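Local coordinates for glutathione S-transferase family protein (Populus trichocarpa, PDB 5F06), which probably catalyses the conjugation of glutathione to electrophilic substrates, as a dimeric Phi-class transferase that binds glutathione in its thioredoxin-like domain, at residues R15-L20 with F27-V32; N48-I53 with T62-R67; P54-D59 with T70-E75. All blocks are in the same frame, centred on the assembly; numbering follows the deposited sequence. Where two conformers were deposited one is given.

Contact 1 (R15-L20 with F27-V32); sequences RVLTCL and FELVPV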
loop_
_atom_site.group_PDB
_atom_site.type_symbol
_atom_site.label_atom_id
_atom_site.label_comp_id
_atom_site.label_asym_id
_atom_site.label_seq_id
_atom_site.Cartn_x
_atom_site.Cartn_y
_atom_site.Cartn_z
ATOM N N ARG A 15 -13.082 2.239 7.053
ATOM C CA ARG A 15 -12.511 2.729 5.805
ATOM C C ARG A 15 -13.393 2.314 4.627
ATOM O O ARG A 15 -13.623 3.100 3.706
ATOM C CB ARG A 15 -11.081 2.210 5.618
ATOM C CG ARG A 15 -10.336 2.885 4.481
ATOM C CD ARG A 15 -8.854 2.529 4.440
ATOM N NE ARG A 15 -8.132 3.007 5.621
ATOM C CZ ARG A 15 -7.667 2.235 6.603
ATOM N NH1 ARG A 15 -7.818 0.914 6.574
ATOM N NH2 ARG A 15 -7.033 2.793 7.623
ATOM N N VAL A 16 -13.902 1.086 4.665
ATOM C CA VAL A 16 -14.799 0.612 3.616
ATOM C C VAL A 16 -16.177 1.258 3.752
ATOM O O VAL A 16 -16.765 1.709 2.761
ATOM C CB VAL A 16 -14.946 -0.926 3.648
ATOM C CG1 VAL A 16 -15.876 -1.403 2.536
ATOM C CG2 VAL A 16 -13.592 -1.595 3.523
ATOM N N LEU A 17 -16.690 1.311 4.978
ATOM C CA LEU A 17 -18.026 1.843 5.207
ATOM C C LEU A 17 -18.185 3.247 4.632
ATOM O O LEU A 17 -19.185 3.542 3.981
ATOM C CB LEU A 17 -18.353 1.848 6.698
ATOM C CG LEU A 17 -18.640 0.475 7.309
ATOM C CD1 LEU A 17 -18.772 0.587 8.808
ATOM C CD2 LEU A 17 -19.904 -0.131 6.712
ATOM N N THR A 18 -17.201 4.114 4.853
ATOM C CA THR A 18 -17.310 5.479 4.360
ATOM C C THR A 18 -17.274 5.491 2.831
ATOM O O THR A 18 -17.977 6.281 2.197
ATOM C CB THR A 18 -16.201 6.394 4.938
ATOM O OG1 THR A 18 -16.397 7.738 4.479
ATOM C CG2 THR A 18 -14.821 5.913 4.535
ATOM N N CYS A 19 -16.481 4.601 2.239
ATOM C CA CYS A 19 -16.441 4.478 0.783
ATOM C C CYS A 19 -17.803 4.042 0.237
ATOM O O CYS A 19 -18.300 4.615 -0.736
ATOM C CB CYS A 19 -15.360 3.486 0.346
ATOM S SG CYS A 19 -15.262 3.245 -1.461
ATOM N N LEU A 20 -18.406 3.037 0.867
ATOM C CA LEU A 20 -19.736 2.577 0.473
ATOM C C LEU A 20 -20.759 3.720 0.500
ATOM O O LEU A 20 -21.584 3.833 -0.407
ATOM C CB LEU A 20 -20.194 1.430 1.379
ATOM C CG LEU A 20 -19.477 0.093 1.161
ATOM C CD1 LEU A 20 -19.635 -0.834 2.363
ATOM C CD2 LEU A 20 -20.001 -0.585 -0.095
ATOM N N PHE A 27 -25.711 -2.196 1.052
ATOM C CA PHE A 27 -24.785 -3.226 1.502
ATOM C C PHE A 27 -25.289 -3.828 2.802
ATOM O O PHE A 27 -26.186 -3.282 3.438
ATOM C CB PHE A 27 -23.377 -2.654 1.705
ATOM C CG PHE A 27 -23.288 -1.656 2.823
ATOM C CD1 PHE A 27 -23.526 -0.310 2.590
ATOM C CD2 PHE A 27 -22.967 -2.061 4.109
ATOM C CE1 PHE A 27 -23.452 0.610 3.618
ATOM C CE2 PHE A 27 -22.890 -1.149 5.141
ATOM C CZ PHE A 27 -23.134 0.188 4.897
ATOM N N GLU A 28 -24.707 -4.955 3.185
ATOM C CA GLU A 28 -24.985 -5.565 4.473
ATOM C C GLU A 28 -23.702 -5.673 5.278
ATOM O O GLU A 28 -22.726 -6.266 4.818
ATOM C CB GLU A 28 -25.609 -6.950 4.315
ATOM C CG GLU A 28 -25.883 -7.615 5.655
ATOM C CD GLU A 28 -26.507 -8.990 5.531
ATOM O OE1 GLU A 28 -26.758 -9.440 4.394
ATOM O OE2 GLU A 28 -26.750 -9.619 6.586
ATOM N N LEU A 29 -23.713 -5.087 6.471
ATOM C CA LEU A 29 -22.634 -5.267 7.428
ATOM C C LEU A 29 -22.920 -6.506 8.269
ATOM O O LEU A 29 -23.901 -6.549 9.011
ATOM C CB LEU A 29 -22.481 -4.031 8.314
ATOM C CG LEU A 29 -21.395 -4.097 9.396
ATOM C CD1 LEU A 29 -20.030 -4.365 8.792
ATOM C CD2 LEU A 29 -21.362 -2.813 10.197
ATOM N N VAL A 30 -22.072 -7.517 8.122
ATOM C CA VAL A 30 -22.185 -8.753 8.887
ATOM C C VAL A 30 -21.162 -8.719 10.016
ATOM O O VAL A 30 -19.963 -8.654 9.754
ATOM C CB VAL A 30 -21.948 -9.996 8.006
ATOM C CG1 VAL A 30 -22.102 -11.270 8.827
ATOM C CG2 VAL A 30 -22.901 -9.992 6.819
ATOM N N PRO A 31 -21.625 -8.745 11.276
ATOM C CA PRO A 31 -20.662 -8.656 12.380
ATOM C C PRO A 31 -19.664 -9.808 12.425
ATOM O O PRO A 31 -20.025 -10.955 12.166
ATOM C CB PRO A 31 -21.554 -8.677 13.624
ATOM C CG PRO A 31 -22.860 -8.176 13.159
ATOM C CD PRO A 31 -23.015 -8.681 11.763
ATOM N N VAL A 32 -18.415 -9.483 12.744
ATOM C CA VAL A 32 -17.404 -10.482 13.064
ATOM C C VAL A 32 -16.987 -10.280 14.515
ATOM O O VAL A 32 -16.572 -9.188 14.907
ATOM C CB VAL A 32 -16.179 -10.380 12.137
ATOM C CG1 VAL A 32 -15.144 -11.442 12.487
ATOM C CG2 VAL A 32 -16.599 -10.518 10.688
#
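Phe-27 holds CG between its backbone N and carbonyl carbon (chi1 66°), and this sends the ring back against helix 11-22. Leu-20 has CG opposite its own carbonyl carbon (chi1 -72°), which turns CD1 onto that ring. Leu-20 CD1 lies over one face of the Phe-27 ring, 3.9 Å from its centroid and 15° off the normal, in a CH-pi contact. It is offset toward the rim and comes closest to Phe-27 CG. Leu-20 CB adds contacts with CD1 and CE1 of the same ring. One turn earlier, Leu-17 reaches the far part of the ring. Its CD2 is 3.5 Å from Phe-27 CE2, and the two side chains cross at about a right angle. Leu-17 CD1 also approaches Leu-29 CD2, at a looser 4.5 Å. No hydrogen bond links the segments, so the contact is wholly apolar. Outside it, His-21 meets the Phe-27 ring, and Leu-17 also packs on Leu-4 of strand 2-6. Strand 28-31 pairs in parallel with strand 2-6 through its backbone. The contact therefore joins the helix and second strand of a beta-alpha-beta unit, the N-terminal half of the thioredoxin-like fold of glutathione transferases.

Contact 2 (N48-I53 with T62-R67); sequences NPFGQI and TLFESR. With GSH (glutathione), chain C.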
loop_
_atom_site.group_PDB
_atom_site.type_symbol
_atom_site.label_atom_id
_atom_site.label_comp_id
_atom_site.label_asym_id
_atom_site.label_seq_id
_atom_site.Cartn_x
_atom_site.Cartn_y
_atom_site.Cartn_z
ATOM N N ASN A 48 -10.372 -14.472 4.605
ATOM C CA ASN A 48 -9.076 -13.810 4.673
ATOM C C ASN A 48 -8.081 -14.689 5.424
ATOM O O ASN A 48 -8.165 -14.820 6.647
ATOM C CB ASN A 48 -9.192 -12.449 5.363
ATOM C CG ASN A 48 -7.862 -11.714 5.428
ATOM O OD1 ASN A 48 -6.844 -12.208 4.949
ATOM N ND2 ASN A 48 -7.870 -10.525 6.012
ATOM N N PRO A 49 -7.115 -15.277 4.699
ATOM C CA PRO A 49 -6.188 -16.196 5.366
ATOM C C PRO A 49 -5.306 -15.519 6.421
ATOM O O PRO A 49 -4.690 -16.216 7.229
ATOM C CB PRO A 49 -5.345 -16.737 4.207
ATOM C CG PRO A 49 -5.398 -15.662 3.171
ATOM C CD PRO A 49 -6.778 -15.088 3.276
ATOM N N PHE A 50 -5.259 -14.189 6.428
ATOM C CA PHE A 50 -4.470 -13.466 7.420
ATOM C C PHE A 50 -5.251 -13.251 8.718
ATOM O O PHE A 50 -4.697 -12.789 9.719
ATOM C CB PHE A 50 -4.001 -12.129 6.845
ATOM C CG PHE A 50 -2.961 -12.276 5.773
ATOM C CD1 PHE A 50 -1.632 -12.463 6.106
ATOM C CD2 PHE A 50 -3.311 -12.232 4.434
ATOM C CE1 PHE A 50 -0.669 -12.608 5.124
ATOM C CE2 PHE A 50 -2.354 -12.376 3.450
ATOM C CZ PHE A 50 -1.032 -12.562 3.794
ATOM N N GLY A 51 -6.534 -13.594 8.694
ATOM C CA GLY A 51 -7.349 -13.578 9.894
ATOM C C GLY A 51 -7.577 -12.196 10.477
ATOM O O GLY A 51 -7.554 -12.016 11.697
ATOM N N GLN A 52 -7.811 -11.221 9.607
ATOM C CA GLN A 52 -8.169 -9.879 10.044
ATOM C C GLN A 52 -9.341 -9.337 9.234
ATOM O O GLN A 52 -9.583 -9.755 8.094
ATOM C CB GLN A 52 -6.970 -8.936 9.932
ATOM C CG GLN A 52 -5.909 -9.183 10.986
ATOM C CD GLN A 52 -4.928 -8.040 11.097
ATOM O OE1 GLN A 52 -4.317 -7.629 10.109
ATOM N NE2 GLN A 52 -4.781 -7.506 12.303
ATOM N N ILE A 53 -10.073 -8.412 9.840
ATOM C CA ILE A 53 -11.223 -7.799 9.197
ATOM C C ILE A 53 -10.774 -6.514 8.505
ATOM O O ILE A 53 -9.824 -5.874 8.948
ATOM C CB ILE A 53 -12.359 -7.509 10.214
ATOM C CG1 ILE A 53 -11.864 -6.639 11.378
ATOM C CG2 ILE A 53 -12.934 -8.819 10.731
ATOM C CD1 ILE A 53 -12.994 -6.127 12.280
ATOM N N THR A 62 -14.809 -12.995 -3.414
ATOM C CA THR A 62 -14.411 -12.722 -2.039
ATOM C C THR A 62 -13.122 -11.901 -2.012
ATOM O O THR A 62 -12.129 -12.270 -2.645
ATOM C CB THR A 62 -14.205 -14.018 -1.236
ATOM O OG1 THR A 62 -15.361 -14.854 -1.369
ATOM C CG2 THR A 62 -13.965 -13.704 0.256
ATOM N N LEU A 63 -13.153 -10.791 -1.275
ATOM C CA LEU A 63 -12.009 -9.885 -1.164
ATOM C C LEU A 63 -11.614 -9.619 0.284
ATOM O O LEU A 63 -12.431 -9.731 1.203
ATOM C CB LEU A 63 -12.312 -8.544 -1.837
ATOM C CG LEU A 63 -12.802 -8.556 -3.283
ATOM C CD1 LEU A 63 -13.090 -7.129 -3.725
ATOM C CD2 LEU A 63 -11.793 -9.209 -4.202
ATOM N N PHE A 64 -10.353 -9.250 0.479
ATOM C CA PHE A 64 -9.913 -8.718 1.752
ATOM C C PHE A 64 -8.874 -7.624 1.476
ATOM O O PHE A 64 -8.575 -7.343 0.314
ATOM C CB PHE A 64 -9.379 -9.833 2.674
ATOM C CG PHE A 64 -8.175 -10.568 2.142
ATOM C CD1 PHE A 64 -8.320 -11.687 1.341
ATOM C CD2 PHE A 64 -6.895 -10.156 2.476
ATOM C CE1 PHE A 64 -7.207 -12.370 0.867
ATOM C CE2 PHE A 64 -5.786 -10.836 2.011
ATOM C CZ PHE A 64 -5.943 -11.939 1.204
ATOM N N GLU A 65 -8.358 -7.015 2.547
ATOM C CA GLU A 65 -7.606 -5.748 2.518
ATOM C C GLU A 65 -8.557 -4.589 2.237
ATOM O O GLU A 65 -9.170 -4.496 1.168
ATOM C CB GLU A 65 -6.458 -5.757 1.498
ATOM C CG GLU A 65 -5.298 -6.632 1.908
ATOM C CD GLU A 65 -4.611 -6.117 3.165
ATOM O OE1 GLU A 65 -4.468 -4.880 3.304
ATOM O OE2 GLU A 65 -4.225 -6.949 4.015
ATOM N N SER A 66 -8.672 -3.706 3.226
ATOM C CA SER A 66 -9.661 -2.642 3.190
ATOM C C SER A 66 -9.533 -1.788 1.939
ATOM O O SER A 66 -10.535 -1.405 1.349
ATOM C CB SER A 66 -9.539 -1.754 4.433
ATOM O OG SER A 66 -8.244 -1.188 4.533
ATOM N N ARG A 67 -8.301 -1.505 1.530
ATOM C CA ARG A 67 -8.068 -0.597 0.412
ATOM C C ARG A 67 -8.212 -1.302 -0.942
ATOM O O ARG A 67 -8.382 -0.648 -1.975
ATOM C CB ARG A 67 -6.687 0.044 0.537
ATOM C CG ARG A 67 -6.477 0.834 1.840
ATOM C CD ARG A 67 -4.999 1.125 2.061
ATOM N NE ARG A 67 -4.720 1.814 3.321
ATOM C CZ ARG A 67 -4.701 1.226 4.514
ATOM N NH1 ARG A 67 -4.961 -0.071 4.634
ATOM N NH2 ARG A 67 -4.426 1.942 5.598
HETATM N N1 GSH C . -4.064 -4.261 5.967
HETATM C CA1 GSH C . -5.291 -4.687 6.557
HETATM C C1 GSH C . -6.444 -3.914 5.952
HETATM O O11 GSH C . -6.294 -2.706 5.637
HETATM O O12 GSH C . -7.552 -4.476 5.769
HETATM C CB1 GSH C . -5.247 -4.474 8.058
HETATM C CG1 GSH C . -6.437 -5.181 8.690
HETATM C CD1 GSH C . -6.496 -4.953 10.195
HETATM O OE1 GSH C . -5.580 -4.397 10.782
HETATM N N2 GSH C . -7.659 -5.397 10.903
HETATM C CA2 GSH C . -7.796 -5.218 12.315
HETATM C C2 GSH C . -8.093 -6.566 12.967
HETATM O O2 GSH C . -8.685 -7.424 12.343
HETATM C CB2 GSH C . -8.972 -4.309 12.595
HETATM S SG2 GSH C . -8.603 -2.623 12.165
HETATM N N3 GSH C . -7.684 -6.823 14.324
HETATM C CA3 GSH C . -7.983 -8.102 14.943
HETATM C C3 GSH C . -6.708 -8.905 15.185
HETATM O O31 GSH C . -6.691 -9.801 16.074
HETATM O O32 GSH C . -5.675 -8.678 14.502
HETATM O O HOH W 1 -6.169 -8.237 5.498
#
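The Phe-64 ring carries the side-chain amide of Asn-48 on one face, with the two planes only 16° apart. Asn-48 CG is opposite its backbone N (chi1 -179°), which lays the amide on the ring. Asn-48 OD1 sits over the ring near its rim, 3.2 Å from Phe-64 CD2. Pro-49 CD meets the same ring obliquely, near CE1. Phe-64 CE2 lies at the edge of the Phe-50 ring, 3.7 Å from Phe-50 CD2. Asn-48 OD1 is also at the Phe-50 edge, in the ring plane. Val-102 of the second subunit packs on Phe-64 at the dimer interface.

Asn-48 OD1 accepts from Phe-50 N, with the donor well above the carbonyl plane. This is an Asx turn, set on the type I turn from Asn-48 to Gly-51. Asn-48 ND2 donates to Gln-52 O at 2.8 Å, and a water joins ND2 to Glu-65 OE2.

The two segments grip glutathione together. Ile-53 N donates to GSH O2, and Ile-53 O accepts from GSH N2. Gln-52 NE2 bonds GSH O32 at 2.6 Å. Glu-65 OE1 accepts from GSH N1 at 2.8 Å. Ser-66 N bonds GSH O12 at 2.9 Å, and Ser-66 OG bonds GSH O11 at 2.7 Å. GSH O11 lies at the edge of the Arg-67 guanidinium, near its plane, 3.1 Å from NH1. Arg-106 of the second subunit forms a salt bridge with Glu-65 OE2. The charges thus match both groups on CA1 of the gamma-glutamyl residue: Glu-65 faces its ammonium, while the start of helix 66-76 and Arg-67 probably stabilise its carboxylate.

Contact 3 (P54-D59 with T70-E75); sequences PALEED and TSYIAE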
loop_
_atom_site.group_PDB
_atom_site.type_symbol
_atom_site.label_atom_id
_atom_site.label_comp_id
_atom_site.label_asym_id
_atom_site.label_seq_id
_atom_site.Cartn_x
_atom_site.Cartn_y
_atom_site.Cartn_z
ATOM N N PRO A 54 -11.473 -6.113 7.431
ATOM C CA PRO A 54 -12.702 -6.706 6.909
ATOM C C PRO A 54 -12.489 -7.681 5.761
ATOM O O PRO A 54 -11.386 -7.802 5.232
ATOM C CB PRO A 54 -13.471 -5.484 6.419
ATOM C CG PRO A 54 -12.399 -4.617 5.866
ATOM C CD PRO A 54 -11.183 -4.834 6.757
ATOM N N ALA A 55 -13.563 -8.372 5.403
ATOM C CA ALA A 55 -13.642 -9.111 4.158
ATOM C C ALA A 55 -14.926 -8.713 3.445
ATOM O O ALA A 55 -15.864 -8.210 4.072
ATOM C CB ALA A 55 -13.609 -10.602 4.407
ATOM N N LEU A 56 -14.960 -8.937 2.137
ATOM C CA LEU A 56 -16.139 -8.663 1.329
ATOM C C LEU A 56 -16.539 -9.898 0.534
ATOM O O LEU A 56 -15.707 -10.495 -0.144
ATOM C CB LEU A 56 -15.885 -7.499 0.369
ATOM C CG LEU A 56 -17.079 -7.059 -0.485
ATOM C CD1 LEU A 56 -18.027 -6.199 0.321
ATOM C CD2 LEU A 56 -16.618 -6.316 -1.722
ATOM N N GLU A 57 -17.808 -10.283 0.639
ATOM C CA GLU A 57 -18.391 -11.278 -0.256
ATOM C C GLU A 57 -19.386 -10.584 -1.174
ATOM O O GLU A 57 -20.333 -9.946 -0.714
ATOM C CB GLU A 57 -19.083 -12.412 0.518
ATOM C CG GLU A 57 -18.133 -13.461 1.095
ATOM C CD GLU A 57 -18.865 -14.618 1.760
ATOM O OE1 GLU A 57 -20.028 -14.416 2.182
ATOM O OE2 GLU A 57 -18.284 -15.729 1.855
ATOM N N GLU A 58 -19.142 -10.694 -2.474
ATOM C CA GLU A 58 -20.075 -10.215 -3.482
ATOM C C GLU A 58 -20.352 -11.361 -4.435
ATOM O O GLU A 58 -19.561 -11.629 -5.342
ATOM C CB GLU A 58 -19.506 -9.012 -4.232
ATOM C CG GLU A 58 -20.483 -8.385 -5.209
ATOM C CD GLU A 58 -19.797 -7.555 -6.273
ATOM O OE1 GLU A 58 -18.737 -7.981 -6.773
ATOM O OE2 GLU A 58 -20.323 -6.474 -6.620
ATOM N N ASP A 59 -21.473 -12.042 -4.209
ATOM C CA ASP A 59 -21.791 -13.270 -4.920
ATOM C C ASP A 59 -20.628 -14.261 -4.784
ATOM O O ASP A 59 -20.269 -14.633 -3.667
ATOM C CB ASP A 59 -22.117 -12.961 -6.381
ATOM C CG ASP A 59 -23.250 -11.959 -6.519
ATOM O OD1 ASP A 59 -24.295 -12.141 -5.853
ATOM O OD2 ASP A 59 -23.092 -10.981 -7.276
ATOM N N THR A 70 -12.104 -0.967 -1.169
ATOM C CA THR A 70 -12.513 0.379 -1.562
ATOM C C THR A 70 -12.196 0.642 -3.032
ATOM O O THR A 70 -13.007 1.221 -3.753
ATOM C CB THR A 70 -11.838 1.462 -0.708
ATOM O OG1 THR A 70 -10.412 1.314 -0.770
ATOM C CG2 THR A 70 -12.307 1.381 0.747
ATOM N N SER A 71 -11.013 0.217 -3.466
ATOM C CA SER A 71 -10.584 0.401 -4.847
ATOM C C SER A 71 -11.521 -0.342 -5.801
ATOM O O SER A 71 -11.919 0.184 -6.844
ATOM C CB SER A 71 -9.137 -0.081 -5.023
ATOM O OG SER A 71 -8.663 0.147 -6.339
ATOM N N TYR A 72 -11.874 -1.567 -5.433
ATOM C CA TYR A 72 -12.828 -2.354 -6.203
ATOM C C TYR A 72 -14.166 -1.632 -6.332
ATOM O O TYR A 72 -14.683 -1.445 -7.435
ATOM C CB TYR A 72 -13.032 -3.719 -5.547
ATOM C CG TYR A 72 -14.084 -4.546 -6.225
ATOM C CD1 TYR A 72 -13.887 -5.021 -7.516
ATOM C CD2 TYR A 72 -15.275 -4.856 -5.585
ATOM C CE1 TYR A 72 -14.841 -5.779 -8.149
ATOM C CE2 TYR A 72 -16.243 -5.619 -6.216
ATOM C CZ TYR A 72 -16.018 -6.077 -7.497
ATOM O OH TYR A 72 -16.967 -6.839 -8.141
ATOM N N ILE A 73 -14.717 -1.230 -5.192
ATOM C CA ILE A 73 -15.997 -0.532 -5.150
ATOM C C ILE A 73 -15.941 0.765 -5.957
ATOM O O ILE A 73 -16.840 1.052 -6.753
ATOM C CB ILE A 73 -16.399 -0.233 -3.689
ATOM C CG1 ILE A 73 -16.722 -1.543 -2.963
ATOM C CG2 ILE A 73 -17.600 0.704 -3.626
ATOM C CD1 ILE A 73 -16.861 -1.396 -1.457
ATOM N N ALA A 74 -14.879 1.539 -5.762
ATOM C CA ALA A 74 -14.726 2.816 -6.450
ATOM C C ALA A 74 -14.646 2.641 -7.967
ATOM O O ALA A 74 -15.191 3.446 -8.722
ATOM C CB ALA A 74 -13.491 3.543 -5.937
ATOM N N GLU A 75 -13.977 1.584 -8.410
ATOM C CA GLU A 75 -13.824 1.321 -9.835
ATOM C C GLU A 75 -15.111 0.755 -10.442
ATOM O O GLU A 75 -15.525 1.164 -11.527
ATOM C CB GLU A 75 -12.654 0.359 -10.074
ATOM C CG GLU A 75 -12.521 -0.148 -11.504
ATOM C CD GLU A 75 -12.292 0.969 -12.503
ATOM O OE1 GLU A 75 -12.819 0.877 -13.631
ATOM O OE2 GLU A 75 -11.580 1.939 -12.161
#
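Tyr-72 is the first residue of 70-75 to reach the strand. Its CG is opposite the backbone N (chi1 175°), and this extends the ring from the helix to the sheet. Tyr-72 CD2 meets Leu-56 CD2 obliquely at 4.3 Å. The CB of Leu-56 is directed toward the helix, as is that of Glu-58, two residues on along the strand.

Further out, Tyr-72 OH donates to Glu-58 OE1 at 2.5 Å, a short hydrogen bond. The oxygen accepts through its syn lone pair and lies at the edge of the ring, near its plane. The carboxylate itself is turned almost perpendicular to the ring, at 85°. With CG opposite its backbone N (chi1 -175°), Glu-58 runs out extended and so reaches the hydroxyl. Ala-94 of the second subunit packs on Tyr-72, which places the ring close to the dimer interface.

Lys-76, one turn after Tyr-72 in the helix, joins the polar group from outside the two segments. Its NZ forms a salt bridge with Glu-58 OE2 and a hydrogen bond with Tyr-72 OH. Carboxylate, phenol and ammonium thus form a linked polar cluster. The lysine would probably favour a charged Glu-58, whose carboxylate ties helix 66-76 to strand 55-58 at two points.

Overall arrangement
All three contacts lie in the N-terminal, thioredoxin-like domain and reach one mixed sheet with strand order 28-31, 2-6, 55-58, 61-64. Contact 1 closes before the others open, whereas contacts 2 and 3 alternate along the chain. Their centres are about 13 Å apart for contacts 1 and 2, and about 10 Å for each of the other pairs. Helix 66-76 serves both contacts 2 and 3, and strands 55-58 and 61-64 are paired through Leu-63 N and Leu-56 O. Helices 11-22 and 66-76 meet where Cys-19 packs on Thr-70, while Arg-15 bonds Ser-66. The sheet and helices thereby connect the glutathione site to the dimer interface.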